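Local structure of glycoside hydrolase, GH17 family (Formosa sp. Hel1_33_131, 6FCG) at residues 374-388 with 397-410. The protein probably hydrolyses internal beta-1,3-glucosidic bonds of the algal storage polysaccharide laminarin, as an endo-acting laminarinase of glycoside hydrolase family 17. Residues are numbered along the deposited sequence; the frame is centred on the assembly and turned at random.
Sequences TVDGKAKYVLWDLVD and RGGNPITKTYNGNK
The indole of Trp384 lies at the apolar centre, with one face against Lys404 and Gly408. Gly408 CA sits almost squarely over the six-membered ring, 3.7 Å from its centroid; with its positive phi, and with no CB to run into Lys404 CE, glycine suits the place and its backbone lies flat on the ring. Lys404 CG makes a second CH-pi contact, over the five-membered ring, while Tyr381 CD1 touches the opposite face. Val387 packs on the aliphatic part of Lys404 (CG1 to CD 3.8 Å) and, more loosely, on Ile402. Tryptophan offers broad faces and a polar edge: its NE1 donates within the ring plane to Thr405 OG1 at 3.1 Å. Thr405 OG1 stands between its own backbone N and carbonyl carbon (chi1 53°) and also hydrogen-bonds Glu326 at the start of helix 326-342. Lys404, bent at its second and third torsions, crosses the indole and brings NZ 2.7 Å from Asp388 OD1, a salt bridge on the syn lone pair. Beyond the indole, Ala379 N binds Thr403 O (2.7 Å) and Thr405 N binds Ala379 O (2.9 Å), tying the two segments together. At the far edge Arg397 NE gives a nearly straight bond to Val375 O (3.1 Å, 174°), its NH1 being held by Asp74, and Asn400 ND2 meets Asp376 O in the carbonyl plane. Gly377 closes the type I turn 374-377 at a positive phi that suits glycine, its bare CA close to the Arg397 side chain. The arrangement centres on one parallel-type beta bridge, Ala379 with Lys404, preceded by that turn and a type I' turn (397-400), at the periphery of the family 17 TIM-barrel fold.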
loop_
_atom_site.group_PDB
_atom_site.type_symbol
_atom_site.label_atom_id
_atom_site.label_comp_id
_atom_site.label_asym_id
_atom_site.label_seq_id
_atom_site.Cartn_x
_atom_site.Cartn_y
_atom_site.Cartn_z
ATOM N N THR A 374 -15.785 29.877 -11.816
ATOM C CA THR A 374 -15.940 29.338 -10.456
ATOM C C THR A 374 -17.351 29.668 -10.013
ATOM O O THR A 374 -18.035 30.443 -10.664
ATOM C CB THR A 374 -14.910 29.851 -9.413
ATOM O OG1 THR A 374 -15.196 31.196 -8.984
ATOM C CG2 THR A 374 -13.480 29.739 -9.894
ATOM N N VAL A 375 -17.794 29.096 -8.905
ATOM C CA VAL A 375 -19.146 29.406 -8.406
ATOM C C VAL A 375 -19.277 30.937 -8.118
ATOM O O VAL A 375 -20.304 31.528 -8.378
ATOM C CB VAL A 375 -19.613 28.486 -7.243
ATOM C CG1 VAL A 375 -18.815 28.747 -5.989
ATOM C CG2 VAL A 375 -21.087 28.684 -6.949
ATOM N N ASP A 376 -18.207 31.560 -7.610
ATOM C CA ASP A 376 -18.170 32.998 -7.276
ATOM C C ASP A 376 -17.992 33.928 -8.483
ATOM O O ASP A 376 -17.962 35.141 -8.324
ATOM C CB ASP A 376 -17.044 33.290 -6.259
ATOM C CG ASP A 376 -17.193 32.496 -4.940
ATOM O OD1 ASP A 376 -18.285 32.500 -4.318
ATOM O OD2 ASP A 376 -16.205 31.854 -4.533
ATOM N N GLY A 377 -17.869 33.374 -9.684
ATOM C CA GLY A 377 -17.808 34.165 -10.894
ATOM C C GLY A 377 -16.404 34.526 -11.313
ATOM O O GLY A 377 -16.242 35.379 -12.173
ATOM N N LYS A 378 -15.391 33.888 -10.735
ATOM C CA LYS A 378 -14.036 34.043 -11.226
ATOM C C LYS A 378 -13.818 33.267 -12.529
ATOM O O LYS A 378 -14.284 32.143 -12.687
ATOM C CB LYS A 378 -13.026 33.581 -10.201
ATOM C CG LYS A 378 -12.991 34.441 -8.953
ATOM C CD LYS A 378 -11.567 34.508 -8.410
ATOM C CE LYS A 378 -11.418 35.518 -7.284
ATOM N NZ LYS A 378 -12.173 35.039 -6.097
ATOM N N ALA A 379 -13.140 33.889 -13.483
ATOM C CA ALA A 379 -12.836 33.256 -14.754
ATOM C C ALA A 379 -11.577 32.418 -14.598
ATOM O O ALA A 379 -10.526 32.934 -14.251
ATOM C CB ALA A 379 -12.643 34.311 -15.842
ATOM N N LYS A 380 -11.696 31.129 -14.902
ATOM C CA LYS A 380 -10.555 30.218 -14.903
ATOM C C LYS A 380 -9.657 30.498 -16.096
ATOM O O LYS A 380 -10.068 31.169 -17.053
ATOM C CB LYS A 380 -11.022 28.766 -14.962
ATOM C CG LYS A 380 -11.784 28.306 -13.728
ATOM C CD LYS A 380 -12.443 26.966 -13.975
ATOM C CE LYS A 380 -13.244 26.499 -12.763
ATOM N NZ LYS A 380 -13.854 25.144 -12.964
ATOM N N TYR A 381 -8.450 29.958 -16.043
ATOM C CA TYR A 381 -7.417 30.196 -17.048
ATOM C C TYR A 381 -7.919 30.278 -18.482
ATOM O O TYR A 381 -7.543 31.191 -19.238
ATOM C CB TYR A 381 -6.304 29.142 -16.961
ATOM C CG TYR A 381 -5.214 29.392 -17.980
ATOM C CD1 TYR A 381 -4.340 30.476 -17.839
ATOM C CD2 TYR A 381 -5.090 28.585 -19.116
ATOM C CE1 TYR A 381 -3.360 30.729 -18.784
ATOM C CE2 TYR A 381 -4.118 28.825 -20.069
ATOM C CZ TYR A 381 -3.253 29.898 -19.900
ATOM O OH TYR A 381 -2.261 30.120 -20.827
ATOM N N VAL A 382 -8.768 29.319 -18.847
ATOM C CA VAL A 382 -9.383 29.269 -20.177
ATOM C C VAL A 382 -9.955 30.603 -20.683
ATOM O O VAL A 382 -9.881 30.861 -21.886
ATOM C CB VAL A 382 -10.446 28.139 -20.245
ATOM C CG1 VAL A 382 -11.615 28.384 -19.302
ATOM C CG2 VAL A 382 -10.933 27.902 -21.665
ATOM N N LEU A 383 -10.518 31.421 -19.781
ATOM C CA LEU A 383 -11.136 32.719 -20.135
ATOM C C LEU A 383 -10.383 33.986 -19.705
ATOM O O LEU A 383 -10.916 35.083 -19.844
ATOM C CB LEU A 383 -12.560 32.810 -19.541
ATOM C CG LEU A 383 -13.598 31.767 -19.941
ATOM C CD1 LEU A 383 -14.961 32.123 -19.366
ATOM C CD2 LEU A 383 -13.670 31.628 -21.454
ATOM N N TRP A 384 -9.182 33.858 -19.147
ATOM C CA TRP A 384 -8.400 35.042 -18.712
ATOM C C TRP A 384 -8.241 36.043 -19.824
ATOM O O TRP A 384 -8.330 37.230 -19.604
ATOM C CB TRP A 384 -6.993 34.638 -18.283
ATOM C CG TRP A 384 -6.868 33.950 -16.963
ATOM C CD1 TRP A 384 -7.879 33.529 -16.134
ATOM C CD2 TRP A 384 -5.655 33.593 -16.337
ATOM N NE1 TRP A 384 -7.345 32.935 -15.030
ATOM C CE2 TRP A 384 -5.978 32.958 -15.138
ATOM C CE3 TRP A 384 -4.308 33.744 -16.685
ATOM C CZ2 TRP A 384 -4.998 32.460 -14.274
ATOM C CZ3 TRP A 384 -3.342 33.275 -15.828
ATOM C CH2 TRP A 384 -3.690 32.633 -14.632
ATOM N N ASP A 385 -8.016 35.549 -21.024
ATOM C CA ASP A 385 -7.800 36.408 -22.163
ATOM C C ASP A 385 -9.019 37.313 -22.390
ATOM O O ASP A 385 -8.872 38.510 -22.610
ATOM C CB ASP A 385 -7.495 35.544 -23.387
ATOM C CG ASP A 385 -6.740 36.285 -24.459
ATOM O OD1 ASP A 385 -6.932 37.516 -24.614
ATOM O OD2 ASP A 385 -5.976 35.608 -25.183
ATOM N N LEU A 386 -10.214 36.741 -22.312
ATOM C CA LEU A 386 -11.447 37.517 -22.434
ATOM C C LEU A 386 -11.667 38.526 -21.328
ATOM O O LEU A 386 -12.227 39.588 -21.589
ATOM C CB LEU A 386 -12.671 36.614 -22.478
ATOM C CG LEU A 386 -12.785 35.646 -23.660
ATOM C CD1 LEU A 386 -14.143 34.933 -23.666
ATOM C CD2 LEU A 386 -12.562 36.327 -25.008
ATOM N N VAL A 387 -11.269 38.215 -20.105
ATOM C CA VAL A 387 -11.357 39.210 -19.035
ATOM C C VAL A 387 -10.513 40.444 -19.393
ATOM O O VAL A 387 -10.971 41.575 -19.247
ATOM C CB VAL A 387 -10.933 38.653 -17.655
ATOM C CG1 VAL A 387 -10.888 39.745 -16.582
ATOM C CG2 VAL A 387 -11.895 37.559 -17.233
ATOM N N ASP A 388 -9.290 40.210 -19.871
ATOM C CA ASP A 388 -8.360 41.290 -20.259
ATOM C C ASP A 388 -8.903 42.162 -21.389
ATOM O O ASP A 388 -8.704 43.365 -21.380
ATOM C CB ASP A 388 -6.973 40.728 -20.661
ATOM C CG ASP A 388 -6.229 40.067 -19.498
ATOM O OD1 ASP A 388 -6.661 40.237 -18.328
ATOM O OD2 ASP A 388 -5.237 39.361 -19.773
ATOM N N ARG A 397 -21.617 38.503 -10.885
ATOM C CA ARG A 397 -22.328 37.314 -10.381
ATOM C C ARG A 397 -22.391 37.358 -8.858
ATOM O O ARG A 397 -21.366 37.345 -8.200
ATOM C CB ARG A 397 -21.687 35.991 -10.874
ATOM C CG ARG A 397 -22.605 34.768 -10.801
ATOM C CD ARG A 397 -21.924 33.546 -11.362
ATOM N NE ARG A 397 -22.147 32.213 -10.786
ATOM C CZ ARG A 397 -23.063 31.313 -11.102
ATOM N NH1 ARG A 397 -24.031 31.572 -11.934
ATOM N NH2 ARG A 397 -23.033 30.129 -10.534
ATOM N N GLY A 398 -23.605 37.457 -8.317
ATOM C CA GLY A 398 -23.858 37.480 -6.860
ATOM C C GLY A 398 -23.205 38.648 -6.141
ATOM O O GLY A 398 -22.748 38.495 -5.027
ATOM N N GLY A 399 -23.089 39.792 -6.812
ATOM C CA GLY A 399 -22.283 40.905 -6.325
ATOM C C GLY A 399 -20.810 40.980 -6.740
ATOM O O GLY A 399 -20.216 42.049 -6.665
ATOM N N ASN A 400 -20.202 39.897 -7.204
ATOM C CA ASN A 400 -18.769 39.915 -7.572
ATOM C C ASN A 400 -18.500 40.279 -9.025
ATOM O O ASN A 400 -19.196 39.786 -9.917
ATOM C CB ASN A 400 -18.141 38.559 -7.295
ATOM C CG ASN A 400 -18.417 38.093 -5.891
ATOM O OD1 ASN A 400 -18.406 38.881 -4.964
ATOM N ND2 ASN A 400 -18.674 36.815 -5.725
ATOM N N PRO A 401 -17.465 41.112 -9.279
ATOM C CA PRO A 401 -17.065 41.300 -10.683
ATOM C C PRO A 401 -16.342 40.067 -11.217
ATOM O O PRO A 401 -15.861 39.241 -10.433
ATOM C CB PRO A 401 -16.129 42.512 -10.646
ATOM C CG PRO A 401 -16.024 42.912 -9.213
ATOM C CD PRO A 401 -16.588 41.841 -8.356
ATOM N N ILE A 402 -16.272 39.954 -12.542
ATOM C CA ILE A 402 -15.634 38.817 -13.165
ATOM C C ILE A 402 -14.128 39.027 -13.169
ATOM O O ILE A 402 -13.569 39.712 -14.015
ATOM C CB ILE A 402 -16.174 38.529 -14.571
ATOM C CG1 ILE A 402 -17.704 38.448 -14.564
ATOM C CG2 ILE A 402 -15.601 37.229 -15.105
ATOM C CD1 ILE A 402 -18.313 37.549 -13.508
ATOM N N THR A 403 -13.495 38.349 -12.223
ATOM C CA THR A 403 -12.072 38.427 -11.929
ATOM C C THR A 403 -11.370 37.177 -12.450
ATOM O O THR A 403 -11.991 36.131 -12.617
ATOM C CB THR A 403 -11.945 38.586 -10.412
ATOM O OG1 THR A 403 -12.045 39.969 -10.158
ATOM C CG2 THR A 403 -10.650 38.083 -9.817
ATOM N N LYS A 404 -10.084 37.298 -12.749
ATOM C CA LYS A 404 -9.255 36.143 -13.088
ATOM C C LYS A 404 -8.919 35.310 -11.859
ATOM O O LYS A 404 -8.628 35.857 -10.804
ATOM C CB LYS A 404 -7.985 36.615 -13.768
ATOM C CG LYS A 404 -8.166 36.930 -15.251
ATOM C CD LYS A 404 -7.530 38.234 -15.721
ATOM C CE LYS A 404 -6.069 38.374 -15.343
ATOM N NZ LYS A 404 -5.379 39.458 -16.089
ATOM N N THR A 405 -8.974 33.977 -11.992
ATOM C CA THR A 405 -8.441 33.044 -10.961
ATOM C C THR A 405 -6.944 33.247 -10.872
ATOM O O THR A 405 -6.357 33.737 -11.836
ATOM C CB THR A 405 -8.689 31.539 -11.289
ATOM O OG1 THR A 405 -8.194 31.240 -12.595
ATOM C CG2 THR A 405 -10.187 31.173 -11.213
ATOM N N TYR A 406 -6.336 32.909 -9.723
ATOM C CA TYR A 406 -4.875 33.096 -9.490
ATOM C C TYR A 406 -4.359 34.542 -9.653
ATOM O O TYR A 406 -3.150 34.758 -9.809
ATOM C CB TYR A 406 -4.049 32.209 -10.450
ATOM C CG TYR A 406 -4.235 30.742 -10.266
ATOM C CD1 TYR A 406 -3.379 30.021 -9.436
ATOM C CD2 TYR A 406 -5.251 30.058 -10.935
ATOM C CE1 TYR A 406 -3.524 28.673 -9.273
ATOM C CE2 TYR A 406 -5.410 28.691 -10.779
ATOM C CZ TYR A 406 -4.532 28.005 -9.949
ATOM O OH TYR A 406 -4.688 26.662 -9.789
ATOM N N ASN A 407 -5.247 35.528 -9.659
ATOM C CA ASN A 407 -4.873 36.901 -9.997
ATOM C C ASN A 407 -4.246 37.069 -11.342
ATOM O O ASN A 407 -3.460 37.993 -11.551
ATOM C CB ASN A 407 -3.990 37.507 -8.912
ATOM C CG ASN A 407 -4.840 38.103 -7.881
ATOM O OD1 ASN A 407 -5.515 39.055 -8.217
ATOM N ND2 ASN A 407 -5.020 37.447 -6.731
ATOM N N GLY A 408 -4.605 36.175 -12.259
ATOM C CA GLY A 408 -4.052 36.210 -13.595
ATOM C C GLY A 408 -2.588 35.896 -13.675
ATOM O O GLY A 408 -1.933 36.254 -14.662
ATOM N N ASN A 409 -2.073 35.215 -12.644
ATOM C CA ASN A 409 -0.654 34.882 -12.568
ATOM C C ASN A 409 -0.387 33.480 -13.097
ATOM O O ASN A 409 -0.595 32.481 -12.383
ATOM C CB ASN A 409 -0.139 35.014 -11.140
ATOM C CG ASN A 409 1.369 34.858 -11.059
ATOM O OD1 ASN A 409 2.031 34.489 -12.031
ATOM N ND2 ASN A 409 1.911 35.127 -9.901
ATOM N N LYS A 410 0.097 33.430 -14.337
ATOM C CA LYS A 410 0.334 32.176 -15.030
ATOM C C LYS A 410 1.369 31.301 -14.290
ATOM O O LYS A 410 1.215 30.076 -14.199
ATOM C CB LYS A 410 0.744 32.452 -16.488
ATOM C CG LYS A 410 0.877 31.233 -17.404
ATOM C CD LYS A 410 1.487 31.514 -18.850
ATOM C CE LYS A 410 0.478 31.604 -19.987
ATOM N NZ LYS A 410 1.123 31.586 -21.340
#